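Local coordinates for protein putative arylalkylamine N-Acetyltransferase 7 (Aedes aegypti, PDB 4FD7) that probably transfers an acetyl group from acetyl-CoA to the amino group of an amine substrate, as a putative arylalkylamine N-acetyltransferase of the GNAT family, at residues 46-51 against 99-104; 59-64 against 220-225; 133-138 against 204-209. All blocks are in the same frame, centred on the assembly; numbering follows the deposited sequence.

Interaction 1. Residues 46-51 against 99-104; sequences RHMCDY and VGVNIL
His47 and Met48, neighbours on helix 41-55, meet the face of strand 98-108 that carries Val101 and Ile103. The polar part is small. His47 NE2 donates to Val99 O at 3.3 Å, and the N-H...O angle of 137° makes this a weak, bent bond. It reaches a backbone oxygen near the start of the strand segment. CE1 of the His47 ring lies 4.0 Å from Gly100 CA. With His47 CG anti to the backbone N (chi1 -176°), the ring reaches from the helix toward the backbone of Val99 and slides past Val101 in the opposite direction.

Van der Waals contacts do the rest. Val101 CG1 sits between the two helix residues. It packs against the imidazole, oblique to the ring, 3.4 Å from His47 ND1, and it lies 3.6 Å from Met48 SD. Met48 is bent at both chi2 and chi3, and the bends bring its CE to 4.1 Å from Ile103 CG1. The two segment axes come within 8.9 Å at an angle of 103°, nearly perpendicular. This is a helix laid across the central antiparallel sheet of a GNAT fold, and all the touching residues are buried.

Tyr51, one turn on, packs on the His47 ring and probably limits its rotation. Tyr51 CD2 lies over the centre of one face of that ring, 3.6 Å above its plane. His47, Met48 and Tyr51 also touch Ser154 of strand 146-155, the next strand in the sheet. Trp78 of helix 68-81 packs on both Met48 and Ile103. Asn102 points away from the helix; its side chain hydrogen-bonds Gly152 O and Arg172.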
# COMPACT_ATOMS: atom_id res chain seq x y z
N ARG A 46 -13.08 1.70 6.02
CA ARG A 46 -13.94 0.54 6.04
C ARG A 46 -13.61 -0.41 4.89
O ARG A 46 -13.56 -1.63 5.08
CB ARG A 46 -15.42 0.95 6.09
CG ARG A 46 -15.83 1.33 7.50
CD ARG A 46 -17.04 2.26 7.59
NE ARG A 46 -17.21 2.73 8.97
CZ ARG A 46 -18.28 3.36 9.44
NH1 ARG A 46 -19.31 3.64 8.66
NH2 ARG A 46 -18.33 3.72 10.72
N HIS A 47 -13.31 0.17 3.73
CA HIS A 47 -12.94 -0.64 2.59
C HIS A 47 -11.69 -1.44 2.95
O HIS A 47 -11.63 -2.65 2.73
CB HIS A 47 -12.68 0.28 1.39
CG HIS A 47 -12.39 -0.44 0.12
ND1 HIS A 47 -11.17 -1.01 -0.15
CD2 HIS A 47 -13.15 -0.64 -0.99
CE1 HIS A 47 -11.20 -1.55 -1.36
NE2 HIS A 47 -12.39 -1.33 -1.88
N MET A 48 -10.73 -0.77 3.58
CA MET A 48 -9.49 -1.45 3.95
C MET A 48 -9.81 -2.60 4.92
O MET A 48 -9.26 -3.69 4.79
CB MET A 48 -8.48 -0.47 4.57
CG MET A 48 -7.94 0.59 3.59
SD MET A 48 -6.88 -0.05 2.26
CE MET A 48 -5.48 -0.65 3.18
N CYS A 49 -10.72 -2.37 5.85
CA CYS A 49 -11.04 -3.40 6.82
C CYS A 49 -11.81 -4.54 6.18
O CYS A 49 -11.71 -5.68 6.62
CB CYS A 49 -11.86 -2.81 7.95
SG CYS A 49 -10.90 -1.67 8.92
N ASP A 50 -12.59 -4.23 5.15
CA ASP A 50 -13.53 -5.22 4.64
C ASP A 50 -12.81 -6.17 3.72
O ASP A 50 -13.18 -7.34 3.58
CB ASP A 50 -14.65 -4.55 3.85
CG ASP A 50 -15.72 -3.97 4.74
OD1 ASP A 50 -15.72 -4.27 5.95
OD2 ASP A 50 -16.57 -3.22 4.22
N TYR A 51 -11.78 -5.65 3.06
CA TYR A 51 -11.12 -6.41 2.02
C TYR A 51 -9.64 -6.68 2.31
O TYR A 51 -9.26 -7.82 2.52
CB TYR A 51 -11.35 -5.72 0.68
CG TYR A 51 -12.82 -5.46 0.44
CD1 TYR A 51 -13.72 -6.51 0.31
CD2 TYR A 51 -13.31 -4.16 0.36
CE1 TYR A 51 -15.07 -6.29 0.09
CE2 TYR A 51 -14.67 -3.92 0.14
CZ TYR A 51 -15.54 -4.98 0.01
OH TYR A 51 -16.87 -4.74 -0.21
N VAL A 99 -13.61 1.67 -5.48
CA VAL A 99 -13.18 0.45 -6.17
C VAL A 99 -11.94 -0.13 -5.50
O VAL A 99 -11.88 -1.32 -5.18
CB VAL A 99 -12.89 0.69 -7.66
CG1 VAL A 99 -12.36 -0.57 -8.31
CG2 VAL A 99 -14.15 1.17 -8.39
N GLY A 100 -10.95 0.73 -5.29
CA GLY A 100 -9.75 0.35 -4.56
C GLY A 100 -9.19 1.54 -3.80
O GLY A 100 -9.56 2.68 -4.06
N VAL A 101 -8.31 1.27 -2.85
CA VAL A 101 -7.66 2.33 -2.10
C VAL A 101 -6.24 1.91 -1.72
O VAL A 101 -5.95 0.73 -1.60
CB VAL A 101 -8.54 2.82 -0.88
CG1 VAL A 101 -9.07 1.67 -0.08
CG2 VAL A 101 -7.78 3.78 0.03
N ASN A 102 -5.33 2.89 -1.63
CA ASN A 102 -3.94 2.63 -1.27
C ASN A 102 -3.63 3.70 -0.24
O ASN A 102 -3.63 4.89 -0.55
CB ASN A 102 -3.03 2.82 -2.49
CG ASN A 102 -1.74 1.98 -2.44
OD1 ASN A 102 -1.00 1.93 -3.43
ND2 ASN A 102 -1.46 1.35 -1.31
N ILE A 103 -3.41 3.28 1.01
CA ILE A 103 -3.07 4.22 2.06
C ILE A 103 -1.57 4.48 2.02
O ILE A 103 -0.77 3.56 2.17
CB ILE A 103 -3.49 3.71 3.46
CG1 ILE A 103 -4.98 3.36 3.47
CG2 ILE A 103 -3.19 4.74 4.53
CD1 ILE A 103 -5.90 4.58 3.30
N LEU A 104 -1.19 5.74 1.79
CA LEU A 104 0.20 6.07 1.54
C LEU A 104 0.69 7.14 2.52
O LEU A 104 -0.09 7.96 3.02
CB LEU A 104 0.37 6.63 0.10
CG LEU A 104 -0.16 5.90 -1.14
CD1 LEU A 104 0.22 6.69 -2.38
CD2 LEU A 104 0.36 4.51 -1.26

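Interaction 2. Residues 59-64 against 220-225; sequences NQAKGL and FNYPGI
The Ala61 methyl is the bump of this contact. It projects from the last turn of helix 57-62 toward the bend of 220-225, which forms a type II turn from Tyr222 to Ile225. It fits the hollow made by Tyr222 CB, the Pro223 carbonyl and Ile225 CD1. Ala61 CB lies 4.0 Å from both Tyr222 CB and Ile225 CD1, and 3.5 Å from Pro223 O. It approaches the Tyr222 ring at its edge. Pro223 CD lies against the Ala61 carbonyl, 3.4 Å from Ala61 O.

Lys62 wraps the other flank. Its chain bends at chi2 and chi3 (-51° and -121°), which carries CG and CD obliquely across the CD1–CE1 side of the Tyr222 ring, with Lys62 CG 3.7 Å from Tyr222 CE1. The ammonium then meets the backbone: Lys62 NZ donates to Asn221 O at 2.7 Å, in the carbonyl plane. NZ is also above the Tyr222 ring, but too far for more than a weak cation-pi attraction. The helix ends in a Schellman motif at Gly63.

The loop joins helix 210-216 to strand 229-236. Tyr222 reaches on to helix 120-136, where OH hydrogen-bonds Thr128 OG1, while its ring meets Tyr210. Ile121 of helix 120-136 touches Lys62, so that helix borders both segments.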
# COMPACT_ATOMS: atom_id res chain seq x y z
N ASN A 59 -1.87 -10.79 6.57
CA ASN A 59 -3.02 -10.62 7.45
C ASN A 59 -3.78 -11.92 7.61
O ASN A 59 -4.10 -12.33 8.73
CB ASN A 59 -3.96 -9.53 6.91
CG ASN A 59 -3.31 -8.17 6.85
OD1 ASN A 59 -2.28 -7.93 7.48
ND2 ASN A 59 -3.91 -7.27 6.08
N GLN A 60 -4.04 -12.57 6.49
CA GLN A 60 -4.76 -13.84 6.50
C GLN A 60 -4.00 -14.91 7.28
O GLN A 60 -4.60 -15.69 8.01
CB GLN A 60 -4.99 -14.30 5.05
CG GLN A 60 -6.41 -14.79 4.74
CD GLN A 60 -6.66 -14.88 3.24
OE1 GLN A 60 -5.79 -15.28 2.47
NE2 GLN A 60 -7.85 -14.47 2.81
N ALA A 61 -2.68 -14.95 7.11
CA ALA A 61 -1.88 -15.96 7.81
C ALA A 61 -1.88 -15.70 9.31
O ALA A 61 -1.75 -16.63 10.11
CB ALA A 61 -0.45 -16.00 7.27
N LYS A 62 -2.02 -14.44 9.71
CA LYS A 62 -2.07 -14.12 11.14
C LYS A 62 -3.49 -14.09 11.71
O LYS A 62 -3.66 -13.94 12.93
CB LYS A 62 -1.38 -12.77 11.43
CG LYS A 62 0.12 -12.76 11.18
CD LYS A 62 0.78 -13.92 11.88
CE LYS A 62 1.81 -13.46 12.87
NZ LYS A 62 2.37 -14.65 13.56
N GLY A 63 -4.50 -14.23 10.85
CA GLY A 63 -5.88 -14.19 11.33
C GLY A 63 -6.30 -12.79 11.74
O GLY A 63 -7.21 -12.62 12.53
N LEU A 64 -5.62 -11.79 11.22
CA LEU A 64 -5.89 -10.41 11.57
C LEU A 64 -7.35 -9.94 11.52
O LEU A 64 -7.76 -9.22 12.38
CB LEU A 64 -5.01 -9.49 10.70
CG LEU A 64 -5.05 -7.99 10.98
CD1 LEU A 64 -5.70 -7.74 12.29
CD2 LEU A 64 -3.66 -7.43 11.00
N PHE A 220 8.23 -13.57 13.43
CA PHE A 220 7.89 -13.36 12.02
C PHE A 220 7.42 -14.66 11.39
O PHE A 220 7.95 -15.07 10.36
CB PHE A 220 9.10 -12.85 11.23
CG PHE A 220 9.72 -11.58 11.77
CD1 PHE A 220 9.12 -10.84 12.78
CD2 PHE A 220 10.91 -11.12 11.23
CE1 PHE A 220 9.71 -9.66 13.25
CE2 PHE A 220 11.51 -9.95 11.69
CZ PHE A 220 10.91 -9.22 12.71
N ASN A 221 6.43 -15.29 12.02
CA ASN A 221 5.93 -16.59 11.59
C ASN A 221 4.56 -16.44 10.91
O ASN A 221 3.65 -15.82 11.48
CB ASN A 221 5.80 -17.50 12.81
CG ASN A 221 5.73 -18.97 12.45
OD1 ASN A 221 6.77 -19.61 12.25
ND2 ASN A 221 4.52 -19.51 12.38
N TYR A 222 4.41 -17.00 9.71
CA TYR A 222 3.22 -16.80 8.90
C TYR A 222 2.71 -18.12 8.37
O TYR A 222 3.06 -18.53 7.26
CB TYR A 222 3.51 -15.82 7.76
CG TYR A 222 3.84 -14.46 8.30
CD1 TYR A 222 2.85 -13.54 8.55
CD2 TYR A 222 5.15 -14.13 8.62
CE1 TYR A 222 3.14 -12.29 9.08
CE2 TYR A 222 5.46 -12.88 9.17
CZ TYR A 222 4.46 -11.98 9.39
OH TYR A 222 4.76 -10.75 9.92
N PRO A 223 1.87 -18.79 9.18
CA PRO A 223 1.36 -20.13 8.88
C PRO A 223 0.73 -20.20 7.50
O PRO A 223 -0.24 -19.47 7.22
CB PRO A 223 0.28 -20.34 9.94
CG PRO A 223 0.64 -19.40 11.07
CD PRO A 223 1.24 -18.21 10.38
N GLY A 224 1.29 -21.04 6.64
CA GLY A 224 0.65 -21.37 5.38
C GLY A 224 1.18 -20.62 4.17
O GLY A 224 0.82 -20.95 3.03
N ILE A 225 2.02 -19.62 4.41
CA ILE A 225 2.63 -18.85 3.31
C ILE A 225 4.15 -18.84 3.44
O ILE A 225 4.82 -17.93 2.95
CB ILE A 225 2.08 -17.40 3.25
CG1 ILE A 225 2.48 -16.62 4.50
CG2 ILE A 225 0.57 -17.41 3.05
CD1 ILE A 225 2.25 -15.11 4.39

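Interaction 3. Residues 133-138 against 204-209; sequences SHQANI and EDFTIT
Gln135 sets its CB almost exactly over the centre of the Phe206 ring. Gln135 CB is 3.6 Å from the centroid of that ring and only 4° off the ring normal, a CH-pi contact. All six ring carbons are therefore almost equally far from CB. Phe206 CG is anti to the backbone N (chi1 -176°), and this swings the ring out against the helix. The Gln135 chain bends at chi2, keeping its amide close: Gln135 NE2 is 4.1 Å from Phe206 CE1, with amide and ring planes 71° apart.

Beyond the ring the packing is lighter. Ala136 CB touches Asp205 CB at 4.0 Å. Ile138 CD1 lies against the Asp205 carboxylate, 3.7 Å from OD2, the two side chains crossing at about a right angle. OD1 of this carboxylate is held by Ser234 OG and by a salt bridge to Arg141, which also bonds Ala136 O. No hydrogen bond links the two segments directly.

Asp205 and Phe206 both face Tyr232 of strand 229-236 in a classic beta bulge. Their side chains consequently both point toward the end of helix 120-136, which packs on the three-stranded antiparallel sheet in the C-terminal half of this GNAT fold.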
# COMPACT_ATOMS: atom_id res chain seq x y z
N SER A 133 12.26 -3.51 5.05
CA SER A 133 12.54 -2.14 4.62
C SER A 133 13.97 -1.77 4.96
O SER A 133 14.65 -1.09 4.18
CB SER A 133 11.60 -1.17 5.32
OG SER A 133 11.86 0.17 4.92
N HIS A 134 14.42 -2.19 6.13
CA HIS A 134 15.76 -1.82 6.57
C HIS A 134 16.81 -2.54 5.72
O HIS A 134 17.80 -1.92 5.31
CB HIS A 134 15.94 -2.07 8.07
CG HIS A 134 17.18 -1.46 8.64
ND1 HIS A 134 18.34 -2.18 8.85
CD2 HIS A 134 17.45 -0.19 9.03
CE1 HIS A 134 19.27 -1.39 9.34
NE2 HIS A 134 18.76 -0.17 9.46
N GLN A 135 16.57 -3.82 5.43
CA GLN A 135 17.42 -4.55 4.50
C GLN A 135 17.43 -3.91 3.11
O GLN A 135 18.46 -3.94 2.42
CB GLN A 135 17.01 -6.02 4.40
CG GLN A 135 17.20 -6.77 5.70
CD GLN A 135 18.65 -6.82 6.13
OE1 GLN A 135 19.02 -6.26 7.15
NE2 GLN A 135 19.48 -7.52 5.34
N ALA A 136 16.30 -3.33 2.70
CA ALA A 136 16.21 -2.65 1.40
C ALA A 136 17.12 -1.41 1.30
O ALA A 136 17.60 -1.07 0.21
CB ALA A 136 14.76 -2.27 1.09
N ASN A 137 17.33 -0.73 2.43
CA ASN A 137 18.35 0.31 2.51
C ASN A 137 18.13 1.44 1.48
O ASN A 137 19.07 1.96 0.88
CB ASN A 137 19.72 -0.35 2.32
CG ASN A 137 20.89 0.55 2.68
OD1 ASN A 137 20.75 1.53 3.42
ND2 ASN A 137 22.06 0.20 2.15
N ILE A 138 16.87 1.83 1.32
CA ILE A 138 16.44 2.75 0.26
C ILE A 138 17.16 4.12 0.25
O ILE A 138 17.60 4.59 -0.81
CB ILE A 138 14.90 2.95 0.31
CG1 ILE A 138 14.18 1.60 0.08
CG2 ILE A 138 14.45 3.96 -0.73
CD1 ILE A 138 14.40 1.02 -1.34
N GLU A 204 13.01 -5.00 -7.86
CA GLU A 204 13.19 -5.71 -6.60
C GLU A 204 14.43 -5.22 -5.86
O GLU A 204 15.54 -5.29 -6.41
CB GLU A 204 13.28 -7.23 -6.85
CG GLU A 204 12.08 -7.76 -7.62
CD GLU A 204 11.93 -9.27 -7.58
OE1 GLU A 204 12.79 -9.95 -6.96
OE2 GLU A 204 10.94 -9.77 -8.17
N ASP A 205 14.24 -4.72 -4.64
CA ASP A 205 15.36 -4.26 -3.81
C ASP A 205 15.82 -5.42 -2.95
O ASP A 205 17.02 -5.70 -2.81
CB ASP A 205 14.94 -3.16 -2.83
CG ASP A 205 14.14 -2.06 -3.48
OD1 ASP A 205 14.71 -1.29 -4.29
OD2 ASP A 205 12.94 -1.93 -3.13
N PHE A 206 14.84 -6.07 -2.34
CA PHE A 206 15.19 -7.13 -1.40
C PHE A 206 14.08 -8.14 -1.41
O PHE A 206 12.91 -7.77 -1.48
CB PHE A 206 15.38 -6.55 0.00
CG PHE A 206 15.84 -7.57 1.02
CD1 PHE A 206 17.14 -8.00 1.05
CD2 PHE A 206 14.95 -8.09 1.95
CE1 PHE A 206 17.57 -8.94 1.99
CE2 PHE A 206 15.36 -9.02 2.89
CZ PHE A 206 16.68 -9.44 2.91
N THR A 207 14.44 -9.42 -1.34
CA THR A 207 13.41 -10.43 -1.33
C THR A 207 13.75 -11.51 -0.32
O THR A 207 14.93 -11.86 -0.13
CB THR A 207 13.14 -10.99 -2.76
OG1 THR A 207 12.07 -11.94 -2.70
CG2 THR A 207 14.38 -11.65 -3.33
N ILE A 208 12.72 -12.03 0.35
CA ILE A 208 12.95 -13.01 1.40
C ILE A 208 11.65 -13.76 1.70
O ILE A 208 10.60 -13.15 1.73
CB ILE A 208 13.53 -12.32 2.68
CG1 ILE A 208 13.95 -13.38 3.72
CG2 ILE A 208 12.54 -11.29 3.27
CD1 ILE A 208 14.44 -12.80 5.05
N THR A 209 11.70 -15.07 1.89
CA THR A 209 10.46 -15.81 2.14
C THR A 209 9.99 -15.60 3.57
O THR A 209 10.77 -15.20 4.44
CB THR A 209 10.59 -17.33 1.89
OG1 THR A 209 11.59 -17.89 2.75
CG2 THR A 209 10.95 -17.61 0.44

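Interaction 1 lies closest to the centre of the chain; its own centre is about 19 Å from that of interaction 2 and 24 Å from that of interaction 3. The centres of interactions 2 and 3 are about 20 Å apart. Interactions 1 and 3 fall on opposite sides of the chain's centre. None touches another. Interaction 1 belongs to the five-stranded sheet, interaction 3 to the three-stranded one. Helix 120-136 carries segment 133-138 and also touches both segments of interaction 2. Helices 41-55 and 57-62 are consecutive, and the segments of interactions 1 and 2 alternate along the chain. Interaction 1 closes before interaction 3 opens. Interaction 2 spans interaction 3, joining early helix to late loop.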